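Local atomic coordinates of probable sulfate-binding lipoprotein SubI (Mycobacterium tuberculosis, PDB entry 6DDN), a protein that probably binds sulfate outside the cytoplasmic membrane and delivers it to a membrane transporter for uptake. Residues V167-P172 with E209-R214; T143-A148 with D223-G228; D156-L161 with I200-T205; A178-L183 with Q257-E262. All blocks are in the same frame, centred on the assembly; numbering follows the deposited sequence.

Contacts 1, 2 and 4 use strands 167-168, 138-147 and 257-267 of one mixed sheet, whereas contact 3 joins the loop after 138-147 to helix 196-210. Contacts 1 and 2, with centres about 13 Å apart, share a hydrophobic cluster in which I168 CG1 lies 3.9 Å from F225 CD1. Contact 3 meets contact 1 through helix 196-210, which serves both; their centres are about 12 Å apart. Contact 4 joins contact 1 through T169 OG1 and N181 ND2, 3.1 Å apart. One sulfate ion, probably from the crystallisation liquor, touches both contacts 3 and 4, whose centres lie about 14 Å apart. The side chain of P170 in contact 1 approaches a different bound sulfate ion to about 5 Å, nearest atoms.

Contact 1 (V167-P172 with E209-R214); sequences VITPSP and EHVKLR
T169 places OG1 opposite its backbone N (chi1 177°), which leaves CG2 in the crowded position and directs that methyl at V211. The valine's own first torsion sets both of its methyls astride T169 CG2, with CG1 at 3.8 Å and CG2 at 3.9 Å, and the two side chains cross at about a right angle. The site belongs to a lobe of the type II periplasmic binding protein fold, where the short strand 167-168 and the loop beyond it run beside the tail of helix 196-210. One direct backbone bond ties the two: V167 N donates to H210 O over 2.7 Å, nearly straight at 165°. Next to it a water bridges the two backbones, donating to V167 O and to L213 O, 2.8 Å from each, and accepting weakly from T169 N. Apolar packing is added by I168 and L213, which lie alongside each other and point the same way, their CD1 atoms 4.0 Å apart. T169 OG1 turns elsewhere, to N181 of helix 177-190, while H210 ND1 is bonded to I165 O. R214 bends at its second and third chi angles and runs past S171, with R214 CD 3.8 Å from S171 CB. Its flat head then meets the proline ring: P172 CD sits over one face of the guanidinium, 3.4 Å from R214 CZ.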
# COMPACT_ATOMS: atom_id res chain seq x y z
N VAL A 167 -6.11 -18.38 -3.13
CA VAL A 167 -5.88 -16.97 -2.81
C VAL A 167 -4.59 -16.53 -3.49
O VAL A 167 -3.57 -17.22 -3.40
CB VAL A 167 -5.81 -16.75 -1.29
CG1 VAL A 167 -5.31 -15.35 -0.98
CG2 VAL A 167 -7.18 -17.00 -0.66
N ILE A 168 -4.64 -15.39 -4.17
CA ILE A 168 -3.47 -14.77 -4.75
C ILE A 168 -3.02 -13.65 -3.82
O ILE A 168 -3.78 -12.71 -3.56
CB ILE A 168 -3.75 -14.23 -6.16
CG1 ILE A 168 -4.32 -15.34 -7.05
CG2 ILE A 168 -2.49 -13.66 -6.78
CD1 ILE A 168 -3.44 -16.57 -7.12
N THR A 169 -1.79 -13.76 -3.32
CA THR A 169 -1.19 -12.75 -2.46
C THR A 169 0.32 -12.83 -2.60
O THR A 169 0.86 -13.94 -2.71
CB THR A 169 -1.61 -12.93 -0.99
OG1 THR A 169 -0.95 -11.95 -0.17
CG2 THR A 169 -1.26 -14.32 -0.49
N PRO A 170 1.02 -11.70 -2.61
CA PRO A 170 2.47 -11.74 -2.86
C PRO A 170 3.28 -12.26 -1.68
O PRO A 170 2.73 -12.71 -0.67
CB PRO A 170 2.81 -10.27 -3.16
CG PRO A 170 1.75 -9.50 -2.47
CD PRO A 170 0.51 -10.32 -2.57
N SER A 171 4.61 -12.21 -1.81
CA SER A 171 5.57 -12.73 -0.84
C SER A 171 5.96 -11.63 0.14
O SER A 171 6.28 -10.52 -0.28
CB SER A 171 6.81 -13.25 -1.54
OG SER A 171 7.66 -13.93 -0.63
N PRO A 172 5.95 -11.90 1.45
CA PRO A 172 6.33 -10.87 2.43
C PRO A 172 7.82 -10.55 2.42
O PRO A 172 8.23 -9.61 3.11
CB PRO A 172 5.90 -11.47 3.78
CG PRO A 172 5.09 -12.69 3.44
CD PRO A 172 5.59 -13.16 2.12
N GLU A 209 -2.83 -24.02 2.76
CA GLU A 209 -3.78 -24.76 1.94
C GLU A 209 -4.45 -23.93 0.86
O GLU A 209 -5.19 -24.49 0.05
CB GLU A 209 -4.84 -25.42 2.83
CG GLU A 209 -4.28 -26.00 4.13
CD GLU A 209 -5.22 -26.98 4.81
OE1 GLU A 209 -4.75 -27.83 5.60
OE2 GLU A 209 -6.43 -26.92 4.55
N HIS A 210 -4.21 -22.61 0.81
CA HIS A 210 -4.85 -21.78 -0.21
C HIS A 210 -3.93 -20.79 -0.91
O HIS A 210 -4.41 -20.03 -1.75
CB HIS A 210 -6.02 -21.00 0.40
CG HIS A 210 -7.02 -21.86 1.08
ND1 HIS A 210 -8.05 -22.48 0.41
CD2 HIS A 210 -7.15 -22.22 2.38
CE1 HIS A 210 -8.77 -23.19 1.26
NE2 HIS A 210 -8.24 -23.04 2.47
N VAL A 211 -2.64 -20.77 -0.58
CA VAL A 211 -1.67 -19.95 -1.30
C VAL A 211 -0.58 -20.88 -1.80
O VAL A 211 0.09 -21.55 -1.01
CB VAL A 211 -1.09 -18.84 -0.42
CG1 VAL A 211 -0.22 -17.91 -1.26
CG2 VAL A 211 -2.21 -18.06 0.26
N LYS A 212 -0.41 -20.92 -3.12
CA LYS A 212 0.69 -21.64 -3.75
C LYS A 212 1.60 -20.73 -4.56
O LYS A 212 2.82 -20.90 -4.53
CB LYS A 212 0.15 -22.76 -4.65
CG LYS A 212 1.23 -23.58 -5.33
CD LYS A 212 2.14 -24.26 -4.31
CE LYS A 212 2.82 -25.47 -4.91
NZ LYS A 212 3.43 -25.16 -6.23
N LEU A 213 1.03 -19.77 -5.29
CA LEU A 213 1.83 -18.80 -6.01
C LEU A 213 2.39 -17.76 -5.05
O LEU A 213 1.74 -17.37 -4.08
CB LEU A 213 0.98 -18.12 -7.09
CG LEU A 213 0.40 -19.03 -8.17
CD1 LEU A 213 -0.40 -18.22 -9.18
CD2 LEU A 213 1.50 -19.82 -8.85
N ARG A 214 3.62 -17.32 -5.32
CA ARG A 214 4.32 -16.35 -4.49
C ARG A 214 4.86 -15.23 -5.37
O ARG A 214 6.07 -15.11 -5.58
CB ARG A 214 5.45 -17.01 -3.70
CG ARG A 214 5.09 -17.49 -2.29
CD ARG A 214 4.64 -16.36 -1.37
NE ARG A 214 5.04 -16.61 0.02
CZ ARG A 214 4.37 -16.20 1.09
NH1 ARG A 214 3.25 -15.51 0.96
NH2 ARG A 214 4.83 -16.49 2.31
O HOH W 1 -0.95 -16.78 -4.39

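Contact 2 (T143-A148 with D223-G228); sequences TFVVRA and DVFVQG
R147 NH2 donates to F225 O across 2.7 Å at 156°, meeting a lone pair in the carbonyl plane, with the oxygen itself close to the guanidinium plane. A second, weak bond comes from R147 NH1 to the same F225 O at 3.2 Å, so one carbonyl is gripped by two nitrogens of the same group. R147 NH2 has a further acceptor in G230 O, which helps fix the rotation of the head. F225 therefore holds the arginine twice: its carbonyl takes the edge of the guanidinium, and its ring takes the face. R147 CZ stands 4.0 Å from the F225 ring centroid, and the planes differ by only 11°, a cation-pi stack. R147 runs extended from CG to NE to reach this place, coming from the direction opposite to the phenylalanine. The helix stops just there, G228 closing it in a Schellman motif with positive phi, and the carbonyl-rich end of helix 218-227 would probably favour the arginine's positive charge. Earlier in the strand the contact turns apolar: V145 CG1 packs on F225 CE2 at 3.9 Å, and the ring edge lies near V146 C. Helix 223-227 and strand 143-147 run nearly parallel, 22° apart with axes 10.2 Å distant. F225 also packs on L233 of strand 232-236 and V250 of strand 250-253, two of the strands that pair with 138-147, while V145 reaches A240 of helix 237-245.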
# COMPACT_ATOMS: atom_id res chain seq x y z
N THR A 143 -8.59 -5.33 0.62
CA THR A 143 -9.83 -5.72 -0.03
C THR A 143 -9.63 -7.02 -0.79
O THR A 143 -8.50 -7.42 -1.09
CB THR A 143 -10.34 -4.62 -0.98
OG1 THR A 143 -11.64 -4.97 -1.47
CG2 THR A 143 -9.39 -4.46 -2.15
N PHE A 144 -10.75 -7.69 -1.10
CA PHE A 144 -10.74 -8.89 -1.92
C PHE A 144 -10.98 -8.48 -3.37
O PHE A 144 -12.08 -8.04 -3.71
CB PHE A 144 -11.83 -9.87 -1.49
CG PHE A 144 -11.68 -10.40 -0.10
CD1 PHE A 144 -10.43 -10.60 0.46
CD2 PHE A 144 -12.80 -10.74 0.65
CE1 PHE A 144 -10.29 -11.10 1.74
CE2 PHE A 144 -12.67 -11.24 1.93
CZ PHE A 144 -11.42 -11.42 2.48
N VAL A 145 -9.97 -8.63 -4.22
CA VAL A 145 -10.23 -8.54 -5.65
C VAL A 145 -10.86 -9.85 -6.10
O VAL A 145 -10.41 -10.94 -5.73
CB VAL A 145 -8.95 -8.22 -6.44
CG1 VAL A 145 -9.27 -8.11 -7.92
CG2 VAL A 145 -8.34 -6.93 -5.95
N VAL A 146 -11.92 -9.73 -6.89
CA VAL A 146 -12.80 -10.84 -7.20
C VAL A 146 -13.15 -10.77 -8.68
O VAL A 146 -13.06 -9.72 -9.31
CB VAL A 146 -14.07 -10.80 -6.32
CG1 VAL A 146 -15.14 -9.90 -6.94
CG2 VAL A 146 -14.60 -12.18 -6.06
N ARG A 147 -13.53 -11.91 -9.24
CA ARG A 147 -13.88 -11.89 -10.65
C ARG A 147 -15.28 -11.34 -10.84
O ARG A 147 -16.12 -11.36 -9.94
CB ARG A 147 -13.73 -13.28 -11.26
CG ARG A 147 -12.27 -13.57 -11.52
CD ARG A 147 -11.96 -14.98 -11.97
NE ARG A 147 -10.55 -15.30 -11.69
CZ ARG A 147 -9.50 -14.67 -12.20
NH1 ARG A 147 -9.66 -13.67 -13.07
NH2 ARG A 147 -8.28 -15.04 -11.87
N ALA A 148 -15.52 -10.80 -12.04
CA ALA A 148 -16.73 -10.03 -12.32
C ALA A 148 -17.98 -10.80 -11.92
O ALA A 148 -18.20 -11.93 -12.37
CB ALA A 148 -16.78 -9.67 -13.81
N ASP A 223 -1.30 -8.96 -11.88
CA ASP A 223 -1.10 -9.43 -13.25
C ASP A 223 -1.49 -10.90 -13.39
O ASP A 223 -2.31 -11.25 -14.24
CB ASP A 223 0.35 -9.21 -13.67
CG ASP A 223 0.72 -7.74 -13.75
OD1 ASP A 223 -0.19 -6.90 -13.80
OD2 ASP A 223 1.94 -7.44 -13.78
N VAL A 224 -0.90 -11.76 -12.56
CA VAL A 224 -1.18 -13.19 -12.67
C VAL A 224 -2.63 -13.49 -12.33
O VAL A 224 -3.19 -14.48 -12.81
CB VAL A 224 -0.20 -14.00 -11.79
CG1 VAL A 224 -0.65 -13.99 -10.33
CG2 VAL A 224 -0.07 -15.42 -12.31
N PHE A 225 -3.27 -12.65 -11.51
CA PHE A 225 -4.69 -12.86 -11.23
C PHE A 225 -5.54 -12.48 -12.44
O PHE A 225 -6.52 -13.17 -12.76
CB PHE A 225 -5.12 -12.06 -10.00
CG PHE A 225 -6.57 -12.21 -9.66
CD1 PHE A 225 -7.00 -13.27 -8.88
CD2 PHE A 225 -7.51 -11.30 -10.12
CE1 PHE A 225 -8.34 -13.42 -8.57
CE2 PHE A 225 -8.85 -11.45 -9.82
CZ PHE A 225 -9.26 -12.51 -9.04
N VAL A 226 -5.18 -11.39 -13.12
CA VAL A 226 -5.92 -10.97 -14.31
C VAL A 226 -5.83 -12.04 -15.40
O VAL A 226 -6.82 -12.35 -16.07
CB VAL A 226 -5.41 -9.61 -14.80
CG1 VAL A 226 -5.62 -9.46 -16.30
CG2 VAL A 226 -6.11 -8.48 -14.05
N GLN A 227 -4.64 -12.63 -15.57
CA GLN A 227 -4.48 -13.67 -16.58
C GLN A 227 -5.27 -14.94 -16.25
O GLN A 227 -5.48 -15.76 -17.14
CB GLN A 227 -3.01 -14.02 -16.78
CG GLN A 227 -2.31 -13.16 -17.83
CD GLN A 227 -2.47 -13.70 -19.24
OE1 GLN A 227 -1.52 -14.20 -19.84
NE2 GLN A 227 -3.68 -13.60 -19.79
N GLY A 228 -5.71 -15.11 -15.00
CA GLY A 228 -6.64 -16.18 -14.70
C GLY A 228 -6.27 -17.09 -13.55
O GLY A 228 -6.94 -18.11 -13.32

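Contact 3 (D156-L161 with I200-T205); sequences DWDDLL and IDFVNT. With SO4 (sulfate ion), chain G.
F202 wedges its ring between W157 and L161, and its atoms can be read in order from the helix outward. From CB, the first torsion (chi1 176°) sets CG anti to the backbone N and swings the ring toward 156-161. CD2 is the first atom to touch, 3.6 Å from L161 CD1; CE2 comes closer still to that same methyl, at 3.5 Å, the leucine crossing the ring obliquely. CZ, the tip, meets W157 twice: its carbonyl O at 3.3 Å, lying near the ring plane at the edge, and its CB at 3.8 Å. The other branch of L161 turns to the helix itself, CD2 packing 4.0 Å from T205 CG2. T205 OG1 hydrogen-bonds back to D201 O, which also accepts from T205 N.

The turn carrying W157 is shaped by an Asx motif: D156 OD2 accepts from D159 N, and D159 OD2 accepts in return from D156 N. W157 N is left to donate to O2 of a sulfate ion, probably a crystallisation additive, over 2.8 Å and almost straight at 170°. The indole packs on A184 and P185 of helix 177-190, and D158 OD1 forms a salt bridge with K189 of that helix.

No hydrogen bond joins the two segments, so they are held by dispersion, from L161 on F202 and T205, and by the weak attraction that the aromatic rim of F202 probably has for the carbonyl oxygen of W157.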
# COMPACT_ATOMS: atom_id res chain seq x y z
N ASP A 156 -16.17 -12.62 2.92
CA ASP A 156 -15.52 -12.47 4.22
C ASP A 156 -14.30 -13.37 4.29
O ASP A 156 -14.05 -14.18 3.40
CB ASP A 156 -16.52 -12.72 5.36
CG ASP A 156 -16.96 -14.18 5.46
OD1 ASP A 156 -17.80 -14.46 6.34
OD2 ASP A 156 -16.50 -15.03 4.69
N TRP A 157 -13.55 -13.23 5.39
CA TRP A 157 -12.28 -13.95 5.51
C TRP A 157 -12.49 -15.46 5.57
O TRP A 157 -11.64 -16.21 5.09
CB TRP A 157 -11.52 -13.46 6.74
CG TRP A 157 -10.90 -12.12 6.53
CD1 TRP A 157 -11.27 -10.95 7.12
CD2 TRP A 157 -9.81 -11.81 5.66
NE1 TRP A 157 -10.48 -9.92 6.67
CE2 TRP A 157 -9.57 -10.42 5.77
CE3 TRP A 157 -9.01 -12.56 4.80
CZ2 TRP A 157 -8.57 -9.78 5.06
CZ3 TRP A 157 -8.01 -11.92 4.09
CH2 TRP A 157 -7.80 -10.54 4.22
N ASP A 158 -13.60 -15.91 6.16
CA ASP A 158 -13.88 -17.34 6.18
C ASP A 158 -14.06 -17.89 4.77
O ASP A 158 -13.80 -19.08 4.53
CB ASP A 158 -15.13 -17.62 7.01
CG ASP A 158 -14.84 -17.65 8.50
OD1 ASP A 158 -13.66 -17.83 8.87
OD2 ASP A 158 -15.79 -17.50 9.30
N ASP A 159 -14.49 -17.05 3.82
CA ASP A 159 -14.67 -17.51 2.45
C ASP A 159 -13.35 -17.91 1.79
O ASP A 159 -13.37 -18.69 0.84
CB ASP A 159 -15.35 -16.42 1.61
CG ASP A 159 -16.84 -16.34 1.87
OD1 ASP A 159 -17.46 -17.40 2.12
OD2 ASP A 159 -17.40 -15.23 1.81
N LEU A 160 -12.22 -17.40 2.28
CA LEU A 160 -10.93 -17.75 1.71
C LEU A 160 -10.47 -19.15 2.12
O LEU A 160 -9.53 -19.67 1.51
CB LEU A 160 -9.86 -16.73 2.12
CG LEU A 160 -10.09 -15.25 1.80
CD1 LEU A 160 -8.77 -14.52 1.73
CD2 LEU A 160 -10.88 -15.07 0.51
N LEU A 161 -11.09 -19.74 3.14
CA LEU A 161 -10.78 -21.09 3.58
C LEU A 161 -11.76 -22.12 3.03
O LEU A 161 -11.80 -23.25 3.53
CB LEU A 161 -10.77 -21.16 5.11
CG LEU A 161 -9.70 -20.34 5.82
CD1 LEU A 161 -9.71 -20.64 7.31
CD2 LEU A 161 -8.33 -20.63 5.22
N ILE A 200 -3.04 -16.64 14.19
CA ILE A 200 -1.97 -17.41 13.55
C ILE A 200 -2.55 -18.64 12.87
O ILE A 200 -2.21 -18.96 11.72
CB ILE A 200 -0.90 -17.80 14.59
CG1 ILE A 200 -0.31 -16.55 15.25
CG2 ILE A 200 0.19 -18.63 13.94
CD1 ILE A 200 0.76 -15.88 14.43
N ASP A 201 -3.44 -19.36 13.56
CA ASP A 201 -3.99 -20.59 13.00
C ASP A 201 -4.81 -20.32 11.75
O ASP A 201 -4.87 -21.17 10.85
CB ASP A 201 -4.84 -21.31 14.05
CG ASP A 201 -4.00 -21.94 15.15
OD1 ASP A 201 -2.78 -21.66 15.19
OD2 ASP A 201 -4.55 -22.71 15.96
N PHE A 202 -5.45 -19.15 11.66
CA PHE A 202 -6.15 -18.81 10.42
C PHE A 202 -5.17 -18.56 9.29
O PHE A 202 -5.29 -19.15 8.21
CB PHE A 202 -7.04 -17.58 10.63
CG PHE A 202 -7.72 -17.13 9.37
CD1 PHE A 202 -7.10 -16.25 8.50
CD2 PHE A 202 -8.98 -17.59 9.05
CE1 PHE A 202 -7.72 -15.85 7.33
CE2 PHE A 202 -9.62 -17.18 7.89
CZ PHE A 202 -8.98 -16.31 7.03
N VAL A 203 -4.19 -17.68 9.52
CA VAL A 203 -3.16 -17.42 8.52
C VAL A 203 -2.45 -18.71 8.15
O VAL A 203 -2.12 -18.94 6.98
CB VAL A 203 -2.16 -16.36 9.05
CG1 VAL A 203 -0.91 -16.32 8.19
CG2 VAL A 203 -2.83 -14.99 9.12
N ASN A 204 -2.22 -19.58 9.14
CA ASN A 204 -1.65 -20.90 8.89
C ASN A 204 -2.44 -21.66 7.83
O ASN A 204 -1.89 -22.10 6.82
CB ASN A 204 -1.61 -21.69 10.20
CG ASN A 204 -0.38 -22.55 10.33
OD1 ASN A 204 0.06 -23.17 9.36
ND2 ASN A 204 0.18 -22.61 11.53
N THR A 205 -3.75 -21.81 8.06
CA THR A 205 -4.58 -22.55 7.11
C THR A 205 -4.73 -21.80 5.80
O THR A 205 -4.79 -22.42 4.73
CB THR A 205 -5.95 -22.83 7.73
OG1 THR A 205 -5.77 -23.36 9.05
CG2 THR A 205 -6.72 -23.83 6.89
S SO4 G . -14.59 -10.91 8.70
O1 SO4 G . -13.52 -9.92 8.56
O2 SO4 G . -14.70 -11.65 7.45
O3 SO4 G . -14.27 -11.83 9.78
O4 SO4 G . -15.84 -10.22 8.98

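Contact 4 (A178-L183 with Q257-E262); sequences AKWNLL and QTFKIE. With SO4 (sulfate ion), chain G.
Two CH-pi contacts seat helix 178-183 on strand 257-262. I261 CG2 stands over one face of the W180 five-membered ring, 3.6 Å from its centroid and 18° off the normal, with CG1 and CD1 of the same isoleucine continuing along the indole toward its CB. On the next turn of the helix the roles reverse: L183 CB lies over the F259 ring 4.0 Å from its centroid, nearly over the centre. Strand 257-267 pairs with both 106-108 and 138-147, a position consistent with the junction between lobes in this fold.

The aromatic pair itself is neither stacked nor T-shaped. W180 and F259 meet rim to rim, with planes at 43° and W180 CE3 3.6 Å from F259 CD2. Carbonyls border the benzo part of the indole, W180 CZ3 lying 3.3 Å from K260 O, while E262 O sits at the ring edge near its plane, 3.4 Å from W180 CZ2.

Polar bonds lie around the margins. W180 NE1 donates to S110 O, just beyond strand 106-108. K260 NZ and E262 OE1 form a salt bridge within the strand, 3.5 Å long, and at the far end Q257 N donates to sulfate O1 over 3.1 Å.

With no hydrogen bond between the segments, their buried interface rests on dispersion and CH-pi attraction, shared by W180 and L183, and the single indole N-H is satisfied by S110 O.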
# COMPACT_ATOMS: atom_id res chain seq x y z
N ALA A 178 2.03 -7.92 0.63
CA ALA A 178 1.91 -9.21 1.30
C ALA A 178 1.76 -9.07 2.80
O ALA A 178 1.17 -9.94 3.46
CB ALA A 178 3.12 -10.08 0.97
N LYS A 179 2.28 -7.98 3.38
CA LYS A 179 2.20 -7.80 4.82
C LYS A 179 0.84 -7.26 5.24
O LYS A 179 0.27 -7.73 6.23
CB LYS A 179 3.33 -6.88 5.29
CG LYS A 179 4.71 -7.50 5.15
CD LYS A 179 5.79 -6.44 5.07
CE LYS A 179 7.17 -7.07 4.95
NZ LYS A 179 8.22 -6.04 4.73
N TRP A 180 0.32 -6.26 4.52
CA TRP A 180 -1.06 -5.85 4.75
C TRP A 180 -2.01 -7.03 4.57
O TRP A 180 -2.92 -7.24 5.38
CB TRP A 180 -1.46 -4.72 3.80
CG TRP A 180 -0.62 -3.48 3.87
CD1 TRP A 180 0.16 -2.96 2.88
CD2 TRP A 180 -0.50 -2.58 4.98
NE1 TRP A 180 0.77 -1.81 3.30
CE2 TRP A 180 0.38 -1.55 4.59
CE3 TRP A 180 -1.04 -2.55 6.27
CZ2 TRP A 180 0.73 -0.50 5.44
CZ3 TRP A 180 -0.69 -1.51 7.12
CH2 TRP A 180 0.19 -0.50 6.70
N ASN A 181 -1.80 -7.82 3.51
CA ASN A 181 -2.70 -8.91 3.17
C ASN A 181 -2.76 -9.99 4.24
O ASN A 181 -3.74 -10.74 4.29
CB ASN A 181 -2.29 -9.53 1.83
CG ASN A 181 -2.58 -8.63 0.65
OD1 ASN A 181 -3.06 -7.51 0.81
ND2 ASN A 181 -2.28 -9.12 -0.55
N LEU A 182 -1.73 -10.11 5.07
CA LEU A 182 -1.74 -11.08 6.16
C LEU A 182 -2.04 -10.44 7.51
O LEU A 182 -2.52 -11.14 8.41
CB LEU A 182 -0.40 -11.82 6.23
CG LEU A 182 -0.01 -12.59 4.97
CD1 LEU A 182 1.12 -13.56 5.25
CD2 LEU A 182 -1.21 -13.32 4.38
N LEU A 183 -1.78 -9.14 7.67
CA LEU A 183 -2.16 -8.46 8.90
C LEU A 183 -3.67 -8.41 9.07
O LEU A 183 -4.18 -8.60 10.18
CB LEU A 183 -1.57 -7.05 8.92
CG LEU A 183 -0.11 -6.95 9.35
CD1 LEU A 183 0.48 -5.62 8.93
CD2 LEU A 183 0.02 -7.17 10.85
N GLN A 257 -14.31 -6.97 8.46
CA GLN A 257 -13.11 -6.53 9.15
C GLN A 257 -11.97 -6.47 8.15
O GLN A 257 -11.71 -7.45 7.44
CB GLN A 257 -12.76 -7.47 10.31
CG GLN A 257 -13.88 -7.68 11.32
CD GLN A 257 -13.37 -8.29 12.61
OE1 GLN A 257 -12.45 -7.77 13.24
NE2 GLN A 257 -13.97 -9.40 13.01
N THR A 258 -11.29 -5.33 8.09
CA THR A 258 -10.15 -5.15 7.22
C THR A 258 -9.11 -4.30 7.93
O THR A 258 -9.35 -3.78 9.03
CB THR A 258 -10.54 -4.52 5.88
OG1 THR A 258 -9.46 -4.64 4.95
CG2 THR A 258 -10.88 -3.05 6.06
N PHE A 259 -7.94 -4.17 7.31
CA PHE A 259 -6.81 -3.47 7.89
C PHE A 259 -6.60 -2.12 7.20
O PHE A 259 -6.81 -2.00 5.99
CB PHE A 259 -5.53 -4.30 7.79
CG PHE A 259 -4.58 -4.06 8.93
CD1 PHE A 259 -4.72 -4.75 10.12
CD2 PHE A 259 -3.55 -3.14 8.81
CE1 PHE A 259 -3.85 -4.54 11.16
CE2 PHE A 259 -2.68 -2.92 9.85
CZ PHE A 259 -2.83 -3.62 11.03
N LYS A 260 -6.19 -1.13 7.98
CA LYS A 260 -5.93 0.21 7.45
C LYS A 260 -4.53 0.26 6.86
O LYS A 260 -3.54 0.09 7.58
CB LYS A 260 -6.10 1.25 8.55
CG LYS A 260 -5.94 2.69 8.06
CD LYS A 260 -5.53 3.61 9.20
CE LYS A 260 -5.89 5.05 8.90
NZ LYS A 260 -5.66 5.94 10.07
N ILE A 261 -4.45 0.48 5.55
CA ILE A 261 -3.17 0.58 4.86
C ILE A 261 -2.71 2.03 4.90
O ILE A 261 -3.46 2.95 4.57
CB ILE A 261 -3.30 0.09 3.41
CG1 ILE A 261 -3.75 -1.38 3.39
CG2 ILE A 261 -1.99 0.28 2.66
CD1 ILE A 261 -3.75 -2.00 2.00
N GLU A 262 -1.46 2.24 5.34
CA GLU A 262 -0.86 3.56 5.41
C GLU A 262 0.47 3.53 4.68
O GLU A 262 1.39 2.83 5.09
CB GLU A 262 -0.66 4.00 6.87
CG GLU A 262 -1.94 4.01 7.70
CD GLU A 262 -1.73 4.65 9.06
OE1 GLU A 262 -2.24 5.77 9.28
OE2 GLU A 262 -1.06 4.02 9.91
S SO4 G . -14.59 -10.91 8.70
O1 SO4 G . -13.52 -9.92 8.56
O2 SO4 G . -14.70 -11.65 7.45
O3 SO4 G . -14.27 -11.83 9.78
O4 SO4 G . -15.84 -10.22 8.98